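5-oxopent-3-ene-1,2,5-tricarboxylate decarboxylase (Exiguobacterium antarcticum B7, PDB 6IYM) belongs to the fumarylacetoacetate hydrolase family and binds a magnesium ion in a fold richer in strands than in helices. Local coordinates at residues I129-T134 and M229-G234; N142-V147 and D217-L222. All coordinates share one frame; numbering follows the deposited sequence.

Contact 1. Residues I129-T134 and M229-G234; sequences IIIGTT and MTLEAG
Where strand 121-131 of the fumarylacetoacetate hydrolase fold runs out into a turn, Ile131 to Thr134 lie against the loop 229-234 that leads from helix 218-225 into strand 236-238. Two backbone donors of that loop hold the turn. Gly234 N donates to Ile131 O at 2.7 Å. Ala233 N points at the hydroxyl of Thr134, 3.1 Å from OG1. Thr134 OG1 stands beside its own backbone N, anti to the carbonyl carbon (chi1 -56°), where it faces the Ala233 amide, and CG2 lies against the loop further back, 3.2 Å from Leu231 O and a tight 3.5 Å from Thr230 CG2. Leu231 O also takes a CA-H...O contact from Thr134 CA at 3.0 Å. On the inner side Ile131 CD1 meets Leu231 CD1 at 4.0 Å, the two side chains crossing at about a right angle, while the methyl CG2 of Ile131 rests on Glu232 O. The hydroxyl of Thr230 bonds instead to Asp175 of the second subunit, so the loop also borders the dimer interface. Helix 218-225 closes the apolar side through Leu222 on Ile131 and Val225 on Leu231, and strand 236-238 continues alongside strand 121-131 as its antiparallel neighbour.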
loop_
_atom_site.group_PDB
_atom_site.type_symbol
_atom_site.label_atom_id
_atom_site.label_comp_id
_atom_site.label_asym_id
_atom_site.label_seq_id
_atom_site.Cartn_x
_atom_site.Cartn_y
_atom_site.Cartn_z
ATOM N N ILE A 129 -14.449 4.972 -3.125
ATOM C CA ILE A 129 -15.217 3.769 -2.668
ATOM C C ILE A 129 -14.629 3.243 -1.351
ATOM O O ILE A 129 -13.411 2.951 -1.303
ATOM C CB ILE A 129 -15.194 2.656 -3.732
ATOM C CG1 ILE A 129 -15.658 3.148 -5.104
ATOM C CG2 ILE A 129 -15.993 1.451 -3.253
ATOM C CD1 ILE A 129 -15.282 2.196 -6.235
ATOM N N ILE A 130 -15.476 3.031 -0.349
ATOM C CA ILE A 130 -15.107 2.413 0.952
ATOM C C ILE A 130 -15.609 0.961 0.995
ATOM O O ILE A 130 -16.813 0.759 1.035
ATOM C CB ILE A 130 -15.687 3.235 2.101
ATOM C CG1 ILE A 130 -15.340 4.719 1.968
ATOM C CG2 ILE A 130 -15.218 2.661 3.423
ATOM C CD1 ILE A 130 -13.887 5.014 2.210
ATOM N N ILE A 131 -14.708 -0.015 1.032
ATOM C CA ILE A 131 -15.062 -1.471 0.975
ATOM C C ILE A 131 -15.500 -1.863 2.383
ATOM O O ILE A 131 -14.833 -1.432 3.347
ATOM C CB ILE A 131 -13.872 -2.300 0.463
ATOM C CG1 ILE A 131 -13.448 -1.866 -0.940
ATOM C CG2 ILE A 131 -14.141 -3.796 0.546
ATOM C CD1 ILE A 131 -14.477 -2.144 -2.009
ATOM N N GLY A 132 -16.622 -2.574 2.492
ATOM C CA GLY A 132 -17.211 -2.942 3.790
ATOM C C GLY A 132 -17.058 -4.428 4.080
ATOM O O GLY A 132 -17.161 -4.808 5.248
ATOM N N THR A 133 -16.839 -5.241 3.056
ATOM C CA THR A 133 -16.763 -6.724 3.184
ATOM C C THR A 133 -15.654 -7.238 2.252
ATOM O O THR A 133 -15.637 -6.880 1.059
ATOM C CB THR A 133 -18.135 -7.401 2.991
ATOM O OG1 THR A 133 -18.625 -7.231 1.663
ATOM C CG2 THR A 133 -19.191 -6.872 3.933
ATOM N N THR A 134 -14.725 -8.010 2.823
ATOM C CA THR A 134 -13.567 -8.618 2.136
ATOM C C THR A 134 -14.092 -9.559 1.061
ATOM O O THR A 134 -15.091 -10.240 1.303
ATOM C CB THR A 134 -12.685 -9.377 3.133
ATOM O OG1 THR A 134 -12.336 -8.406 4.124
ATOM C CG2 THR A 134 -11.459 -10.001 2.497
ATOM N N MET A 229 -7.324 -10.542 -7.027
ATOM C CA MET A 229 -6.815 -9.724 -5.883
ATOM C C MET A 229 -7.926 -9.500 -4.856
ATOM O O MET A 229 -8.935 -8.840 -5.203
ATOM C CB MET A 229 -6.280 -8.364 -6.324
ATOM C CG MET A 229 -5.388 -7.760 -5.244
ATOM S SD MET A 229 -4.828 -6.088 -5.626
ATOM C CE MET A 229 -6.369 -5.192 -5.530
ATOM N N THR A 230 -7.735 -9.989 -3.627
ATOM C CA THR A 230 -8.683 -9.805 -2.495
ATOM C C THR A 230 -8.728 -8.325 -2.085
ATOM O O THR A 230 -7.645 -7.709 -1.889
ATOM C CB THR A 230 -8.336 -10.731 -1.321
ATOM O OG1 THR A 230 -8.479 -12.080 -1.776
ATOM C CG2 THR A 230 -9.219 -10.533 -0.111
ATOM N N LEU A 231 -9.949 -7.773 -1.990
ATOM C CA LEU A 231 -10.201 -6.454 -1.374
ATOM C C LEU A 231 -10.492 -6.702 0.102
ATOM O O LEU A 231 -11.273 -7.626 0.392
ATOM C CB LEU A 231 -11.369 -5.764 -2.079
ATOM C CG LEU A 231 -11.195 -5.509 -3.578
ATOM C CD1 LEU A 231 -12.427 -4.796 -4.154
ATOM C CD2 LEU A 231 -9.937 -4.699 -3.835
ATOM N N GLU A 232 -9.887 -5.912 0.981
ATOM C CA GLU A 232 -10.094 -5.962 2.454
ATOM C C GLU A 232 -11.162 -4.947 2.873
ATOM O O GLU A 232 -11.183 -3.860 2.338
ATOM C CB GLU A 232 -8.799 -5.649 3.208
ATOM C CG GLU A 232 -7.577 -6.392 2.690
ATOM C CD GLU A 232 -7.520 -7.879 3.018
ATOM O OE1 GLU A 232 -8.407 -8.359 3.749
ATOM O OE2 GLU A 232 -6.584 -8.556 2.529
ATOM N N ALA A 233 -11.989 -5.294 3.854
ATOM C CA ALA A 233 -12.854 -4.351 4.587
ATOM C C ALA A 233 -12.005 -3.128 4.971
ATOM O O ALA A 233 -10.898 -3.306 5.488
ATOM C CB ALA A 233 -13.465 -5.021 5.795
ATOM N N GLY A 234 -12.480 -1.931 4.635
ATOM C CA GLY A 234 -11.780 -0.665 4.927
ATOM C C GLY A 234 -10.838 -0.244 3.822
ATOM O O GLY A 234 -10.185 0.831 3.977
#

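Contact 2. Residues N142-V147 and D217-L222; sequences NALEHV and DVVTIL
Ala143 and Val219 bring the two backbones to within 5.9 Å, CA to CA, where a short 3-10 turn, 144-146, faces the N-terminal part of helix 218-225, Val218 to Leu222. The 3-10 turn is built by i to i+3 bonds, His146 N to Ala143 O and Val147 N to Leu144 O. His146 adds to it from the side chain: ND1 donates to Asn142 O at 3.1 Å, a bond lying in the ring plane but reaching the carbonyl from well above its own plane, which fixes the turn of the imidazole. The helix is capped by Asp217, whose OD1 accepts from both Thr220 N (3.0 Å) and Thr220 OG1, the two donors coming from opposite faces of the carboxylate.

No hydrogen bond joins the segments, which meet through apolar carbons. Leu222 CD1 enters between Ala143 CB, at 3.8 Å, and Val147 CG2, at a tight 3.5 Å. Leu144 reaches the helix with its branched end, its CG sitting 3.7 Å from Val219 CG2 and its CD2 4.1 Å from Val218 CG1; it crosses both valines at about a right angle. Val219 CG1 is anti to the backbone N (chi1 165°), which leaves CG2 beside that N, against Leu144; both methyls also lie against Ala143 CB.

Ile129 and Ile131 of strand 121-131 also touch Leu222 and extend the apolar cluster, and Tyr150 of strand 147-158 touches both Leu144 and Val218. The contact is thus a helix laid over one face of an antiparallel strand pair, its N-terminal part, Val218 to Leu222, packed against the connection between those strands.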
loop_
_atom_site.group_PDB
_atom_site.type_symbol
_atom_site.label_atom_id
_atom_site.label_comp_id
_atom_site.label_asym_id
_atom_site.label_seq_id
_atom_site.Cartn_x
_atom_site.Cartn_y
_atom_site.Cartn_z
ATOM N N ASN A 142 -22.865 -8.785 -7.281
ATOM C CA ASN A 142 -22.485 -8.741 -5.843
ATOM C C ASN A 142 -21.614 -7.509 -5.522
ATOM O O ASN A 142 -21.458 -7.248 -4.339
ATOM C CB ASN A 142 -21.825 -10.054 -5.379
ATOM C CG ASN A 142 -20.449 -10.359 -5.950
ATOM O OD1 ASN A 142 -19.782 -9.535 -6.568
ATOM N ND2 ASN A 142 -19.987 -11.574 -5.732
ATOM N N ALA A 143 -21.030 -6.819 -6.508
ATOM C CA ALA A 143 -20.064 -5.701 -6.285
ATOM C C ALA A 143 -20.500 -4.824 -5.110
ATOM O O ALA A 143 -19.772 -4.774 -4.105
ATOM C CB ALA A 143 -19.936 -4.846 -7.510
ATOM N N LEU A 144 -21.651 -4.163 -5.261
ATOM C CA LEU A 144 -22.130 -3.067 -4.391
ATOM C C LEU A 144 -22.447 -3.624 -3.002
ATOM O O LEU A 144 -22.407 -2.852 -1.997
ATOM C CB LEU A 144 -23.346 -2.409 -5.046
ATOM C CG LEU A 144 -23.065 -1.537 -6.268
ATOM C CD1 LEU A 144 -24.362 -0.921 -6.793
ATOM C CD2 LEU A 144 -22.064 -0.439 -5.932
ATOM N N GLU A 145 -22.694 -4.933 -2.934
ATOM C CA GLU A 145 -22.879 -5.645 -1.652
ATOM C C GLU A 145 -21.571 -5.595 -0.844
ATOM O O GLU A 145 -21.647 -5.665 0.383
ATOM C CB GLU A 145 -23.403 -7.065 -1.923
ATOM C CG GLU A 145 -24.775 -7.308 -1.321
ATOM C CD GLU A 145 -24.816 -7.248 0.203
ATOM O OE1 GLU A 145 -23.798 -7.612 0.836
ATOM O OE2 GLU A 145 -25.865 -6.837 0.765
ATOM N N HIS A 146 -20.409 -5.482 -1.493
ATOM C CA HIS A 146 -19.106 -5.356 -0.784
ATOM C C HIS A 146 -18.746 -3.883 -0.475
ATOM O O HIS A 146 -17.640 -3.656 0.017
ATOM C CB HIS A 146 -18.005 -6.053 -1.594
ATOM C CG HIS A 146 -18.177 -7.528 -1.699
ATOM N ND1 HIS A 146 -19.080 -8.116 -2.590
ATOM C CD2 HIS A 146 -17.554 -8.541 -1.062
ATOM C CE1 HIS A 146 -18.996 -9.424 -2.477
ATOM N NE2 HIS A 146 -18.077 -9.705 -1.553
ATOM N N VAL A 147 -19.614 -2.907 -0.777
ATOM C CA VAL A 147 -19.312 -1.459 -0.577
ATOM C C VAL A 147 -19.991 -1.024 0.732
ATOM O O VAL A 147 -21.201 -1.198 0.891
ATOM C CB VAL A 147 -19.728 -0.609 -1.802
ATOM C CG1 VAL A 147 -19.573 0.889 -1.546
ATOM C CG2 VAL A 147 -18.946 -0.978 -3.057
ATOM N N ASP A 217 -17.244 2.832 -14.543
ATOM C CA ASP A 217 -18.180 3.173 -13.439
ATOM C C ASP A 217 -17.774 2.400 -12.171
ATOM O O ASP A 217 -16.784 1.620 -12.212
ATOM C CB ASP A 217 -19.639 2.977 -13.874
ATOM C CG ASP A 217 -20.102 1.534 -13.926
ATOM O OD1 ASP A 217 -19.228 0.650 -13.948
ATOM O OD2 ASP A 217 -21.334 1.314 -13.917
ATOM N N VAL A 218 -18.461 2.650 -11.064
ATOM C CA VAL A 218 -18.088 2.078 -9.741
ATOM C C VAL A 218 -18.096 0.542 -9.860
ATOM O O VAL A 218 -17.041 -0.096 -9.595
ATOM C CB VAL A 218 -19.005 2.628 -8.635
ATOM C CG1 VAL A 218 -18.906 1.835 -7.330
ATOM C CG2 VAL A 218 -18.719 4.098 -8.389
ATOM N N VAL A 219 -19.194 -0.054 -10.317
ATOM C CA VAL A 219 -19.303 -1.543 -10.427
ATOM C C VAL A 219 -18.163 -2.097 -11.292
ATOM O O VAL A 219 -17.498 -3.034 -10.826
ATOM C CB VAL A 219 -20.702 -2.012 -10.865
ATOM C CG1 VAL A 219 -20.715 -3.457 -11.327
ATOM C CG2 VAL A 219 -21.699 -1.837 -9.732
ATOM N N THR A 220 -17.836 -1.507 -12.441
ATOM C CA THR A 220 -16.719 -1.991 -13.311
ATOM C C THR A 220 -15.370 -1.879 -12.589
ATOM O O THR A 220 -14.508 -2.761 -12.746
ATOM C CB THR A 220 -16.656 -1.212 -14.628
ATOM O OG1 THR A 220 -17.984 -1.176 -15.131
ATOM C CG2 THR A 220 -15.739 -1.814 -15.665
ATOM N N ILE A 221 -15.142 -0.789 -11.857
ATOM C CA ILE A 221 -13.883 -0.636 -11.080
ATOM C C ILE A 221 -13.794 -1.822 -10.103
ATOM O O ILE A 221 -12.777 -2.514 -10.133
ATOM C CB ILE A 221 -13.815 0.739 -10.380
ATOM C CG1 ILE A 221 -13.517 1.861 -11.383
ATOM C CG2 ILE A 221 -12.813 0.685 -9.249
ATOM C CD1 ILE A 221 -13.874 3.233 -10.904
ATOM N N LEU A 222 -14.829 -2.063 -9.298
ATOM C CA LEU A 222 -14.852 -3.146 -8.275
ATOM C C LEU A 222 -14.586 -4.509 -8.928
ATOM O O LEU A 222 -13.679 -5.234 -8.464
ATOM C CB LEU A 222 -16.208 -3.130 -7.577
ATOM C CG LEU A 222 -16.470 -1.932 -6.667
ATOM C CD1 LEU A 222 -17.942 -1.892 -6.274
ATOM C CD2 LEU A 222 -15.590 -1.986 -5.440
#

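Past the N-terminal strands and helices, the chain reaches strand 121-131 and the turn of contact 1, then within a few residues segment 142-147 of contact 2, with its 3-10 turn at 144-146, which leads into strand 147-158. After strands 178-186, 196-201 and 204-210, helix 218-225 returns and closes the loop of contact 2; the loop 229-234 then closes that of contact 1, so contact 2 is nested inside contact 1. Their centres are about 10 Å apart, and they touch directly: Gly132 N probably bonds to His146 O, and Ile131 CD1 packs on Leu222 CD2. Together they fasten the helix and its following loop to the end of the strand pair 121-131 and 147-158.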